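Local coordinates for protein aldose-aldose oxidoreductase (Caulobacter crescentus, PDB 5A04) that oxidises one aldose sugar while reducing another, probably by way of a tightly held NADP(H) cofactor that shuttles hydride between them, at residues Phe26-Ser32 and Leu297-Glu302; Lys126-Tyr131 and Arg308-Gly314; Trp171-Arg175 and Arg217-Glu222; Pro202-Asn206 and Arg335-Leu339. One frame throughout, in Å; residues are numbered along the deposited sequence.

Contact 1: residues Phe26-Ser32 and Leu297-Glu302; sequences FAECEHS and LDHLSE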
# COMPACT_ATOMS: atom_id res chain seq x y z
N PHE A 26 -32.97 -11.58 -1.26
CA PHE A 26 -33.65 -12.68 -1.93
C PHE A 26 -34.59 -12.15 -3.02
O PHE A 26 -34.97 -12.88 -3.94
CB PHE A 26 -34.41 -13.54 -0.92
CG PHE A 26 -33.52 -14.46 -0.15
CD1 PHE A 26 -33.12 -15.68 -0.69
CD2 PHE A 26 -33.05 -14.10 1.11
CE1 PHE A 26 -32.26 -16.53 0.03
CE2 PHE A 26 -32.19 -14.94 1.83
CZ PHE A 26 -31.80 -16.16 1.27
N ALA A 27 -34.94 -10.87 -2.93
CA ALA A 27 -35.84 -10.25 -3.91
C ALA A 27 -35.35 -10.42 -5.35
O ALA A 27 -36.16 -10.64 -6.26
CB ALA A 27 -36.02 -8.76 -3.60
N GLU A 28 -34.04 -10.31 -5.56
CA GLU A 28 -33.48 -10.40 -6.90
C GLU A 28 -32.94 -11.78 -7.28
O GLU A 28 -32.40 -11.95 -8.36
CB GLU A 28 -32.37 -9.36 -7.07
CG GLU A 28 -32.82 -7.91 -6.91
CD GLU A 28 -32.81 -7.42 -5.47
OE1 GLU A 28 -32.19 -8.07 -4.61
OE2 GLU A 28 -33.42 -6.36 -5.21
N CYS A 29 -33.09 -12.77 -6.40
CA CYS A 29 -32.64 -14.13 -6.72
C CYS A 29 -33.54 -14.83 -7.71
O CYS A 29 -34.75 -14.62 -7.72
CB CYS A 29 -32.56 -14.99 -5.46
SG CYS A 29 -31.24 -14.50 -4.34
N GLU A 30 -32.93 -15.69 -8.52
CA GLU A 30 -33.68 -16.50 -9.48
C GLU A 30 -33.76 -17.96 -9.10
O GLU A 30 -34.60 -18.69 -9.62
CB GLU A 30 -33.05 -16.40 -10.87
CG GLU A 30 -33.07 -15.02 -11.45
CD GLU A 30 -32.29 -14.96 -12.74
OE1 GLU A 30 -31.06 -15.16 -12.70
OE2 GLU A 30 -32.91 -14.73 -13.80
N HIS A 31 -32.88 -18.40 -8.20
CA HIS A 31 -32.80 -19.82 -7.86
C HIS A 31 -32.75 -20.07 -6.37
O HIS A 31 -32.42 -21.18 -5.93
CB HIS A 31 -31.58 -20.45 -8.53
CG HIS A 31 -31.64 -20.40 -10.02
ND1 HIS A 31 -32.55 -21.13 -10.75
CD2 HIS A 31 -30.93 -19.68 -10.92
CE1 HIS A 31 -32.39 -20.86 -12.04
NE2 HIS A 31 -31.42 -19.99 -12.16
N SER A 32 -33.10 -19.05 -5.60
CA SER A 32 -33.05 -19.11 -4.14
C SER A 32 -34.26 -18.45 -3.53
O SER A 32 -34.76 -17.46 -4.05
CB SER A 32 -31.78 -18.41 -3.62
OG SER A 32 -30.66 -18.82 -4.37
N LEU A 297 -25.91 -15.79 -3.38
CA LEU A 297 -26.94 -16.74 -2.95
C LEU A 297 -27.28 -17.71 -4.08
O LEU A 297 -27.33 -18.93 -3.87
CB LEU A 297 -28.21 -16.00 -2.48
CG LEU A 297 -28.07 -15.14 -1.22
CD1 LEU A 297 -29.24 -14.18 -1.06
CD2 LEU A 297 -27.94 -16.02 0.01
N ASP A 298 -27.49 -17.17 -5.28
CA ASP A 298 -27.85 -18.01 -6.41
C ASP A 298 -26.71 -18.93 -6.84
O ASP A 298 -26.96 -20.01 -7.36
CB ASP A 298 -28.30 -17.17 -7.60
CG ASP A 298 -29.79 -16.83 -7.57
OD1 ASP A 298 -30.55 -17.42 -6.76
OD2 ASP A 298 -30.21 -15.97 -8.37
N HIS A 299 -25.46 -18.51 -6.62
CA HIS A 299 -24.34 -19.36 -7.03
C HIS A 299 -24.39 -20.71 -6.33
O HIS A 299 -24.23 -21.75 -6.97
CB HIS A 299 -22.99 -18.69 -6.74
CG HIS A 299 -21.82 -19.48 -7.23
ND1 HIS A 299 -21.57 -19.68 -8.57
CD2 HIS A 299 -20.82 -20.11 -6.56
CE1 HIS A 299 -20.46 -20.40 -8.71
NE2 HIS A 299 -20.00 -20.68 -7.50
N LEU A 300 -24.61 -20.71 -5.01
CA LEU A 300 -24.64 -21.97 -4.28
C LEU A 300 -25.80 -22.82 -4.77
O LEU A 300 -25.64 -24.01 -5.04
CB LEU A 300 -24.73 -21.74 -2.77
CG LEU A 300 -24.79 -23.01 -1.91
CD1 LEU A 300 -23.66 -23.97 -2.28
CD2 LEU A 300 -24.74 -22.64 -0.43
N SER A 301 -26.96 -22.20 -4.90
CA SER A 301 -28.15 -22.89 -5.39
C SER A 301 -27.92 -23.53 -6.76
O SER A 301 -28.26 -24.70 -6.99
CB SER A 301 -29.34 -21.93 -5.47
OG SER A 301 -29.67 -21.46 -4.17
N GLU A 302 -27.32 -22.76 -7.67
CA GLU A 302 -27.04 -23.27 -9.01
C GLU A 302 -26.02 -24.41 -8.97
O GLU A 302 -26.15 -25.37 -9.72
CB GLU A 302 -26.56 -22.14 -9.93
CG GLU A 302 -27.62 -21.07 -10.19
CD GLU A 302 -27.04 -19.80 -10.80
OE1 GLU A 302 -25.88 -19.81 -11.26
OE2 GLU A 302 -27.76 -18.78 -10.81

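Contact 2: residues Lys126-Tyr131 and Arg308-Gly314; sequences KLMIGY and REPIVGG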
# COMPACT_ATOMS: atom_id res chain seq x y z
N LYS A 126 -22.72 -29.58 -0.05
CA LYS A 126 -21.79 -28.56 -0.50
C LYS A 126 -21.56 -27.49 0.56
O LYS A 126 -22.42 -27.24 1.41
CB LYS A 126 -22.30 -27.93 -1.80
CG LYS A 126 -22.28 -28.92 -2.95
CD LYS A 126 -22.73 -28.30 -4.26
CE LYS A 126 -22.90 -29.38 -5.32
NZ LYS A 126 -21.64 -30.15 -5.52
N LEU A 127 -20.38 -26.88 0.49
CA LEU A 127 -19.97 -25.84 1.43
C LEU A 127 -19.41 -24.67 0.66
O LEU A 127 -18.51 -24.84 -0.17
CB LEU A 127 -18.92 -26.39 2.41
CG LEU A 127 -18.25 -25.43 3.40
CD1 LEU A 127 -19.27 -24.71 4.30
CD2 LEU A 127 -17.22 -26.22 4.24
N MET A 128 -19.95 -23.48 0.90
CA MET A 128 -19.48 -22.28 0.23
C MET A 128 -19.25 -21.19 1.26
O MET A 128 -20.01 -21.07 2.22
CB MET A 128 -20.51 -21.82 -0.82
CG MET A 128 -20.08 -20.58 -1.56
SD MET A 128 -21.34 -20.14 -2.79
CE MET A 128 -20.91 -18.43 -3.11
N ILE A 129 -18.19 -20.41 1.08
CA ILE A 129 -17.88 -19.29 1.96
C ILE A 129 -18.34 -17.98 1.31
O ILE A 129 -18.25 -17.82 0.09
CB ILE A 129 -16.37 -19.23 2.28
CG1 ILE A 129 -15.88 -20.61 2.74
CG2 ILE A 129 -16.06 -18.13 3.31
CD1 ILE A 129 -16.60 -21.17 3.97
N GLY A 130 -18.81 -17.05 2.13
CA GLY A 130 -19.45 -15.85 1.62
C GLY A 130 -18.50 -14.78 1.12
O GLY A 130 -18.52 -13.65 1.61
N TYR A 131 -17.68 -15.11 0.13
CA TYR A 131 -16.82 -14.11 -0.50
C TYR A 131 -17.56 -13.41 -1.65
O TYR A 131 -17.30 -13.66 -2.83
CB TYR A 131 -15.52 -14.76 -1.00
CG TYR A 131 -14.59 -15.25 0.11
CD1 TYR A 131 -14.03 -14.36 1.02
CD2 TYR A 131 -14.24 -16.60 0.21
CE1 TYR A 131 -13.16 -14.81 2.03
CE2 TYR A 131 -13.37 -17.04 1.21
CZ TYR A 131 -12.83 -16.14 2.11
OH TYR A 131 -11.97 -16.57 3.08
N ARG A 308 -22.18 -28.96 -9.40
CA ARG A 308 -20.86 -28.36 -9.60
C ARG A 308 -20.30 -27.83 -8.28
O ARG A 308 -21.03 -27.71 -7.30
CB ARG A 308 -20.93 -27.25 -10.64
CG ARG A 308 -21.27 -27.74 -12.05
CD ARG A 308 -21.57 -26.58 -12.98
NE ARG A 308 -21.78 -27.03 -14.36
CZ ARG A 308 -22.43 -26.34 -15.29
NH1 ARG A 308 -22.95 -25.15 -14.99
NH2 ARG A 308 -22.57 -26.83 -16.51
N GLU A 309 -19.01 -27.51 -8.25
CA GLU A 309 -18.38 -27.02 -7.02
C GLU A 309 -18.37 -25.50 -6.99
O GLU A 309 -18.05 -24.86 -8.00
CB GLU A 309 -16.96 -27.56 -6.88
CG GLU A 309 -16.86 -29.08 -6.84
CD GLU A 309 -17.86 -29.71 -5.88
OE1 GLU A 309 -17.99 -29.23 -4.73
OE2 GLU A 309 -18.53 -30.69 -6.29
N PRO A 310 -18.71 -24.91 -5.84
CA PRO A 310 -18.69 -23.44 -5.73
C PRO A 310 -17.31 -22.87 -6.06
O PRO A 310 -16.30 -23.50 -5.75
CB PRO A 310 -19.04 -23.18 -4.26
CG PRO A 310 -19.80 -24.40 -3.83
CD PRO A 310 -19.18 -25.55 -4.60
N ILE A 311 -17.27 -21.69 -6.65
CA ILE A 311 -15.99 -21.09 -6.98
C ILE A 311 -15.27 -20.61 -5.73
O ILE A 311 -14.06 -20.42 -5.74
CB ILE A 311 -16.13 -19.93 -7.97
CG1 ILE A 311 -16.94 -18.79 -7.34
CG2 ILE A 311 -16.76 -20.41 -9.27
CD1 ILE A 311 -16.91 -17.52 -8.17
N VAL A 312 -16.02 -20.41 -4.64
CA VAL A 312 -15.41 -20.09 -3.35
C VAL A 312 -15.88 -21.12 -2.32
O VAL A 312 -16.74 -20.85 -1.47
CB VAL A 312 -15.74 -18.64 -2.89
CG1 VAL A 312 -14.92 -17.63 -3.71
CG2 VAL A 312 -17.23 -18.33 -3.01
N GLY A 313 -15.32 -22.31 -2.41
CA GLY A 313 -15.70 -23.40 -1.53
C GLY A 313 -14.97 -23.36 -0.21
O GLY A 313 -14.20 -22.44 0.06
N GLY A 314 -15.22 -24.35 0.64
CA GLY A 314 -14.52 -24.43 1.92
C GLY A 314 -13.01 -24.37 1.76
O GLY A 314 -12.30 -23.84 2.62
O HOH W 1 -16.57 -26.53 -0.84

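Contact 3: residues Trp171-Arg175 and Arg217-Glu222; sequences WRLNR and RFGEVE. With NDP (NADPH dihydro-nicotinamide-adenine-dinucleotide phosphate), chain G; BGC (beta-D-glucopyranose), chain H.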
# COMPACT_ATOMS: atom_id res chain seq x y z
N TRP A 171 -18.78 -8.31 19.84
CA TRP A 171 -18.11 -9.61 19.74
C TRP A 171 -16.84 -9.55 18.90
O TRP A 171 -15.91 -10.31 19.15
CB TRP A 171 -19.05 -10.70 19.20
CG TRP A 171 -19.46 -10.56 17.77
CD1 TRP A 171 -20.66 -10.06 17.32
CD2 TRP A 171 -18.72 -10.94 16.61
NE1 TRP A 171 -20.69 -10.10 15.95
CE2 TRP A 171 -19.51 -10.62 15.48
CE3 TRP A 171 -17.45 -11.51 16.40
CZ2 TRP A 171 -19.08 -10.85 14.18
CZ3 TRP A 171 -17.02 -11.73 15.11
CH2 TRP A 171 -17.84 -11.41 14.01
N ARG A 172 -16.76 -8.63 17.93
CA ARG A 172 -15.53 -8.54 17.12
C ARG A 172 -14.28 -8.21 17.94
O ARG A 172 -13.17 -8.49 17.50
CB ARG A 172 -15.70 -7.49 16.01
CG ARG A 172 -16.47 -7.99 14.79
CD ARG A 172 -16.74 -6.85 13.81
NE ARG A 172 -17.41 -7.31 12.59
CZ ARG A 172 -18.73 -7.51 12.48
NH1 ARG A 172 -19.53 -7.32 13.52
NH2 ARG A 172 -19.24 -7.91 11.32
N LEU A 173 -14.46 -7.63 19.12
CA LEU A 173 -13.33 -7.21 19.95
C LEU A 173 -13.12 -8.17 21.12
O LEU A 173 -12.34 -7.90 22.03
CB LEU A 173 -13.54 -5.78 20.45
CG LEU A 173 -13.57 -4.81 19.25
CD1 LEU A 173 -13.88 -3.40 19.70
CD2 LEU A 173 -12.23 -4.83 18.50
N ASN A 174 -13.83 -9.28 21.07
CA ASN A 174 -13.74 -10.33 22.07
C ASN A 174 -13.06 -11.56 21.46
O ASN A 174 -13.58 -12.13 20.50
CB ASN A 174 -15.15 -10.67 22.57
CG ASN A 174 -15.14 -11.79 23.60
OD1 ASN A 174 -15.14 -12.97 23.24
ND2 ASN A 174 -15.13 -11.43 24.87
N ARG A 175 -11.89 -11.94 21.97
CA ARG A 175 -11.12 -12.98 21.29
C ARG A 175 -11.87 -14.30 21.25
O ARG A 175 -11.81 -15.02 20.24
CB ARG A 175 -9.75 -13.19 21.96
CG ARG A 175 -8.98 -14.37 21.34
CD ARG A 175 -7.51 -14.44 21.75
NE ARG A 175 -6.77 -13.29 21.27
CZ ARG A 175 -6.29 -13.16 20.03
NH1 ARG A 175 -6.46 -14.13 19.14
NH2 ARG A 175 -5.65 -12.05 19.69
N ARG A 217 -10.77 -0.52 23.19
CA ARG A 217 -11.23 -1.45 22.17
C ARG A 217 -10.31 -2.67 22.03
O ARG A 217 -10.73 -3.72 21.55
CB ARG A 217 -11.30 -0.75 20.81
CG ARG A 217 -12.38 0.30 20.69
CD ARG A 217 -12.25 1.02 19.34
NE ARG A 217 -11.06 1.87 19.29
CZ ARG A 217 -10.62 2.49 18.20
NH1 ARG A 217 -11.26 2.38 17.04
NH2 ARG A 217 -9.52 3.24 18.26
N PHE A 218 -9.05 -2.52 22.43
CA PHE A 218 -8.03 -3.45 21.97
C PHE A 218 -7.29 -4.17 23.11
O PHE A 218 -6.08 -4.34 23.06
CB PHE A 218 -7.03 -2.72 21.07
CG PHE A 218 -7.66 -2.06 19.86
CD1 PHE A 218 -8.46 -2.78 18.99
CD2 PHE A 218 -7.44 -0.71 19.60
CE1 PHE A 218 -9.05 -2.17 17.88
CE2 PHE A 218 -8.02 -0.09 18.50
CZ PHE A 218 -8.82 -0.81 17.63
N GLY A 219 -8.03 -4.59 24.13
CA GLY A 219 -7.44 -5.36 25.21
C GLY A 219 -7.18 -6.80 24.79
O GLY A 219 -6.32 -7.47 25.37
N GLU A 220 -7.92 -7.29 23.79
CA GLU A 220 -7.85 -8.71 23.47
C GLU A 220 -7.40 -9.04 22.05
O GLU A 220 -6.75 -10.06 21.83
CB GLU A 220 -9.21 -9.37 23.71
CG GLU A 220 -9.70 -9.23 25.13
CD GLU A 220 -10.78 -10.21 25.49
OE1 GLU A 220 -11.18 -11.03 24.62
OE2 GLU A 220 -11.23 -10.17 26.65
N VAL A 221 -7.74 -8.19 21.08
CA VAL A 221 -7.42 -8.49 19.69
C VAL A 221 -6.64 -7.34 19.05
O VAL A 221 -6.55 -6.26 19.64
CB VAL A 221 -8.69 -8.79 18.87
CG1 VAL A 221 -9.47 -9.96 19.50
CG2 VAL A 221 -9.58 -7.55 18.74
N GLU A 222 -6.10 -7.57 17.85
CA GLU A 222 -5.20 -6.58 17.25
C GLU A 222 -5.95 -5.51 16.46
O GLU A 222 -7.03 -5.75 15.92
CB GLU A 222 -4.16 -7.27 16.34
CG GLU A 222 -4.62 -7.68 14.94
CD GLU A 222 -5.51 -8.92 14.90
OE1 GLU A 222 -5.67 -9.61 15.93
OE2 GLU A 222 -6.04 -9.21 13.80
PA NDP G . -24.03 -9.14 14.49
O1A NDP G . -23.46 -9.05 15.86
O2A NDP G . -24.69 -7.92 13.89
O5B NDP G . -25.11 -10.38 14.39
C5B NDP G . -24.53 -11.53 14.94
C4B NDP G . -25.72 -12.45 15.26
O4B NDP G . -25.26 -13.78 15.54
C3B NDP G . -26.46 -11.95 16.52
O3B NDP G . -27.41 -10.99 16.20
C2B NDP G . -27.19 -13.22 16.95
O2B NDP G . -28.26 -13.45 16.24
C1B NDP G . -26.15 -14.33 16.50
N9A NDP G . -25.38 -14.87 17.63
C8A NDP G . -25.35 -16.19 18.06
N7A NDP G . -24.57 -16.37 19.15
C5A NDP G . -24.07 -15.10 19.43
C6A NDP G . -23.20 -14.62 20.43
N6A NDP G . -22.68 -15.49 21.37
N1A NDP G . -22.85 -13.30 20.51
C2A NDP G . -23.41 -12.49 19.54
N3A NDP G . -24.24 -12.80 18.53
C4A NDP G . -24.57 -14.14 18.49
O3 NDP G . -22.69 -9.56 13.61
PN NDP G . -22.75 -9.29 12.01
O1N NDP G . -23.99 -9.78 11.37
O2N NDP G . -22.02 -8.03 11.60
O5D NDP G . -21.53 -10.46 11.51
C5D NDP G . -21.94 -11.79 11.68
C4D NDP G . -21.08 -12.65 10.72
O4D NDP G . -21.22 -12.12 9.37
C3D NDP G . -19.54 -12.55 11.05
O3D NDP G . -18.89 -13.80 10.77
C2D NDP G . -19.04 -11.49 10.08
O2D NDP G . -17.69 -11.71 9.70
C1D NDP G . -19.96 -11.79 8.84
N1N NDP G . -20.15 -10.58 8.04
C2N NDP G . -19.89 -10.59 6.68
C3N NDP G . -20.10 -9.46 5.95
C7N NDP G . -19.83 -9.47 4.51
O7N NDP G . -19.84 -8.43 3.83
N7N NDP G . -19.57 -10.69 3.89
C4N NDP G . -20.59 -8.19 6.56
C5N NDP G . -20.79 -8.26 8.02
C6N NDP G . -20.58 -9.40 8.69
P2B NDP G . -29.66 -14.04 17.06
O1X NDP G . -29.07 -15.25 17.76
O2X NDP G . -29.96 -12.85 17.91
O3X NDP G . -30.62 -14.33 15.90
C2 BGC H . -17.02 -7.13 7.93
C3 BGC H . -17.69 -5.85 8.45
C4 BGC H . -17.38 -4.70 7.53
C5 BGC H . -17.70 -5.04 6.09
C6 BGC H . -17.15 -3.92 5.16
C1 BGC H . -17.50 -7.32 6.56
O1 BGC H . -17.03 -8.56 6.05
O2 BGC H . -17.39 -8.21 8.77
O3 BGC H . -17.19 -5.61 9.75
O4 BGC H . -18.13 -3.56 7.93
O5 BGC H . -17.07 -6.25 5.71
O6 BGC H . -17.60 -4.11 3.82
O HOH W 2 -10.00 -6.33 22.02
O HOH W 3 -12.33 -13.47 24.88
O HOH W 4 -3.85 -10.78 17.40

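Contact 4: residues Pro202-Asn206 and Arg335-Leu339; sequences PVAVN and RTVKL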
# COMPACT_ATOMS: atom_id res chain seq x y z
N PRO A 202 0.38 -17.59 -1.73
CA PRO A 202 1.67 -17.02 -1.33
C PRO A 202 2.66 -18.07 -0.85
O PRO A 202 2.26 -19.12 -0.34
CB PRO A 202 1.31 -16.05 -0.21
CG PRO A 202 -0.03 -16.50 0.29
CD PRO A 202 -0.73 -17.18 -0.85
N VAL A 203 3.95 -17.80 -1.03
CA VAL A 203 4.98 -18.71 -0.54
C VAL A 203 5.80 -18.09 0.58
O VAL A 203 6.62 -18.76 1.20
CB VAL A 203 5.93 -19.17 -1.67
CG1 VAL A 203 5.20 -20.11 -2.61
CG2 VAL A 203 6.51 -17.97 -2.40
N ALA A 204 5.59 -16.80 0.84
CA ALA A 204 6.30 -16.15 1.94
C ALA A 204 5.49 -14.98 2.44
O ALA A 204 4.78 -14.32 1.67
CB ALA A 204 7.69 -15.70 1.49
N VAL A 205 5.59 -14.73 3.74
CA VAL A 205 4.76 -13.75 4.43
C VAL A 205 5.58 -12.96 5.44
O VAL A 205 6.30 -13.55 6.25
CB VAL A 205 3.60 -14.44 5.18
CG1 VAL A 205 2.78 -13.41 5.95
CG2 VAL A 205 2.74 -15.25 4.22
N ASN A 206 5.49 -11.63 5.38
CA ASN A 206 5.96 -10.73 6.44
C ASN A 206 4.77 -10.05 7.08
O ASN A 206 3.75 -9.86 6.42
CB ASN A 206 6.88 -9.61 5.91
CG ASN A 206 8.30 -10.04 5.71
OD1 ASN A 206 8.79 -10.99 6.34
ND2 ASN A 206 9.01 -9.32 4.84
N ARG A 335 9.79 -12.44 11.63
CA ARG A 335 10.56 -13.08 10.57
C ARG A 335 9.65 -13.44 9.41
O ARG A 335 8.43 -13.48 9.55
CB ARG A 335 11.29 -14.32 11.09
CG ARG A 335 10.37 -15.44 11.43
CD ARG A 335 11.10 -16.74 11.82
NE ARG A 335 10.10 -17.75 12.16
CZ ARG A 335 9.52 -18.58 11.28
NH1 ARG A 335 9.86 -18.54 9.99
NH2 ARG A 335 8.61 -19.45 11.69
N THR A 336 10.26 -13.69 8.26
CA THR A 336 9.50 -14.10 7.08
C THR A 336 9.06 -15.54 7.30
O THR A 336 9.89 -16.41 7.61
CB THR A 336 10.33 -13.94 5.80
OG1 THR A 336 10.80 -12.59 5.71
CG2 THR A 336 9.50 -14.27 4.56
N VAL A 337 7.77 -15.80 7.16
CA VAL A 337 7.26 -17.16 7.29
C VAL A 337 7.05 -17.76 5.91
O VAL A 337 6.40 -17.17 5.04
CB VAL A 337 5.93 -17.19 8.08
CG1 VAL A 337 5.32 -18.60 8.05
CG2 VAL A 337 6.17 -16.72 9.51
N LYS A 338 7.62 -18.95 5.71
CA LYS A 338 7.51 -19.63 4.42
C LYS A 338 6.30 -20.55 4.38
O LYS A 338 5.99 -21.23 5.36
CB LYS A 338 8.79 -20.43 4.14
CG LYS A 338 10.02 -19.57 3.87
CD LYS A 338 11.17 -20.43 3.38
CE LYS A 338 12.42 -19.61 3.11
NZ LYS A 338 13.54 -20.47 2.62
N LEU A 339 5.63 -20.57 3.23
CA LEU A 339 4.46 -21.41 3.02
C LEU A 339 4.62 -22.28 1.78
O LEU A 339 5.44 -21.98 0.91
CB LEU A 339 3.20 -20.56 2.85
CG LEU A 339 2.72 -19.81 4.09
CD1 LEU A 339 1.54 -18.95 3.71
CD2 LEU A 339 2.34 -20.82 5.16
OXT LEU A 339 3.92 -23.28 1.62

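Contact 1: residues Phe26-Ser32 and Leu297-Glu302
D298, on helix 292-306, reaches to the E30-S32 backbone at the end of the loop and takes up three donors with its two carboxylate oxygens. OD2 receives the amide of E30 on its syn lone pair, a straight bond of 2.7 Å from E30 N to D298 OD2. OD1 accepts twice: H31 N meets it from above the carboxylate plane at 2.9 Å, while S32 OG uses the anti lone pair. One turn on, S301 OG sits 2.8 Å from S32 OG, joining the two hydroxyls in the buried part of the contact. Packing is close on the apolar side too, where L297 CD1 stands almost exactly over the centre of the F26 ring, 4.0 Å from its centroid in a CH-pi contact, and also touches SG of C29. The outer side is looser. There the carboxylate of E302 stands at 88° to the H31 imidazole, with OE2 3.3 Å from CD2, and E30 turns its acid toward solvent and K290, a lysine beyond both segments that also pairs with D298. A carboxylate with two amides, a hydroxyl and an ammonium group around it is probably held as the anion, pinning the loop before strand 32-38 to the helix.

Contact 2: residues Lys126-Tyr131 and Arg308-Gly314
V312 is the main bump here, its side chain lodged between M128 and Y131. Its CG2 lies 3.7 Å from CE of M128, and its CG1 comes 4.0 Å from CB of Y131, while CB meets that ring at the edge, near its plane. The M128 chain is fully extended, with CG anti to the backbone N (chi1 -180°), and this torsion carries SD and CE past P310 to the valine. P310 presses CB against CG of M128 at 3.9 Å, a second knob beside the first. G313 and G314 bring bare backbone up to the strand: CA of G314 lies 4.0 Å from CD2 of L127, leaving little room there for a side chain. The backbones are joined by I129 N to V312 O at 3.0 Å, and a water links L127 O to G314 N. At the outer end K126 bends at its last torsion, bringing NZ 3.2 Å from OE2 of E309 in a salt bridge. Strand 127-129 is the outermost of the parallel Rossmann sheet, hydrogen-bonded on its inner side to strand 99-102; M128 also packs on helix 292-306, and the loop from that helix leads past the strand into helix 314-333.

Contact 3: residues Trp171-Arg175 and Arg217-Glu222
R175 and E220 grip each other through backbone and side chain alike. The amide of R175 gives a nearly straight bond of 2.9 Å from R175 N to E220 OE1, and its guanidinium turns back side-on, NE and NH2 both pointing to E220 O, NH2 at 3.1 Å. A bend at chi3 (-65°) folds the arginine round for this, and CG1 of V221 lies over one guanidinium face. Inward, L173 pushes CD2 against the carbonyl oxygen of R217 and CG2 of V221, the latter at 3.8 Å. One water ties L173 O, R217 O and the amide of E220 together. N174 sits at the N-cap of the short helix starting at R175, its OD1 bonding weakly to L177 N. The 3-10 turn W171-L173 presents W171 and R172 to the ligands. W171 NE1 donates to the NADPH diphosphate, 3.0 Å from O1A, and its CZ2 lies over one face of the R172 guanidinium, toward the rim. R172 sends NH2 to O2N of NADPH at 2.8 Å and to O2 of glucose at 3.2 Å, while its NE pairs with D185, itself bonded to glucose. Packed against loop 217-222, this turn thus serves both pockets, R172 bridging cofactor and sugar.

Contact 4: residues Pro202-Asn206 and Arg335-Leu339
P202-N206 and R335-L339 run antiparallel, 170° apart end to end, with A204 and K338 a non-hydrogen-bonded pair and V205 and V337 a hydrogen-bonded one, V337 N giving 2.8 Å to V205 O and V205 N returning 2.9 Å to V337 O. Among the side chains, N206 and T336 make the polar link: OG1 of T336 donates to OD1 of N206 at 2.6 Å, tilted 19° from the amide's carbonyl plane. Holding CG anti to its carbonyl carbon (chi1 -81°), N206 turns this oxygen toward the threonine, while ND2 bonds to Q228 and, weakly, to A207 of the second subunit. On the face of V205 and V337, CD1 of L339 crosses to CG2 of V205 at 3.9 Å; this face packs on helix 314-333. A204 sets its methyl against CG2 of T336, 3.8 Å away, on the other side. At the chain end L339 N meets V203 O at 2.9 Å, next to a classic beta bulge in which V203 and A204 both face L230. T336 makes backbone hydrogen bonds to the second subunit, and N206 packs on V208 of that subunit. Both ends of the N206 amide are therefore used, beside a strand that is outermost within its own chain yet meets the dimer partner.

From the N terminus, the chain first leaves contact 1 at 26-32, in the Rossmann domain, and returns only at 297-302, closing a loop of 264 residues. Contact 2 opens at 126-131 within that loop and closes at 308-314, so the two cross; they also touch, with H299 NE2 3.0 Å from I311 N in a probable hydrogen bond. Contact 1 ties the loop leading into strand 32-38, and contact 2 the outermost strand 127-129, to helix 292-306 and the loop after it. Contact 3 opens and closes between the ends of both, pairing two C-terminal-domain loops, the first of which reaches the cofactor. Contact 4 starts between the halves of contact 3 and ends at the C terminus, crossing all the others and adding the last strand to the large mixed sheet.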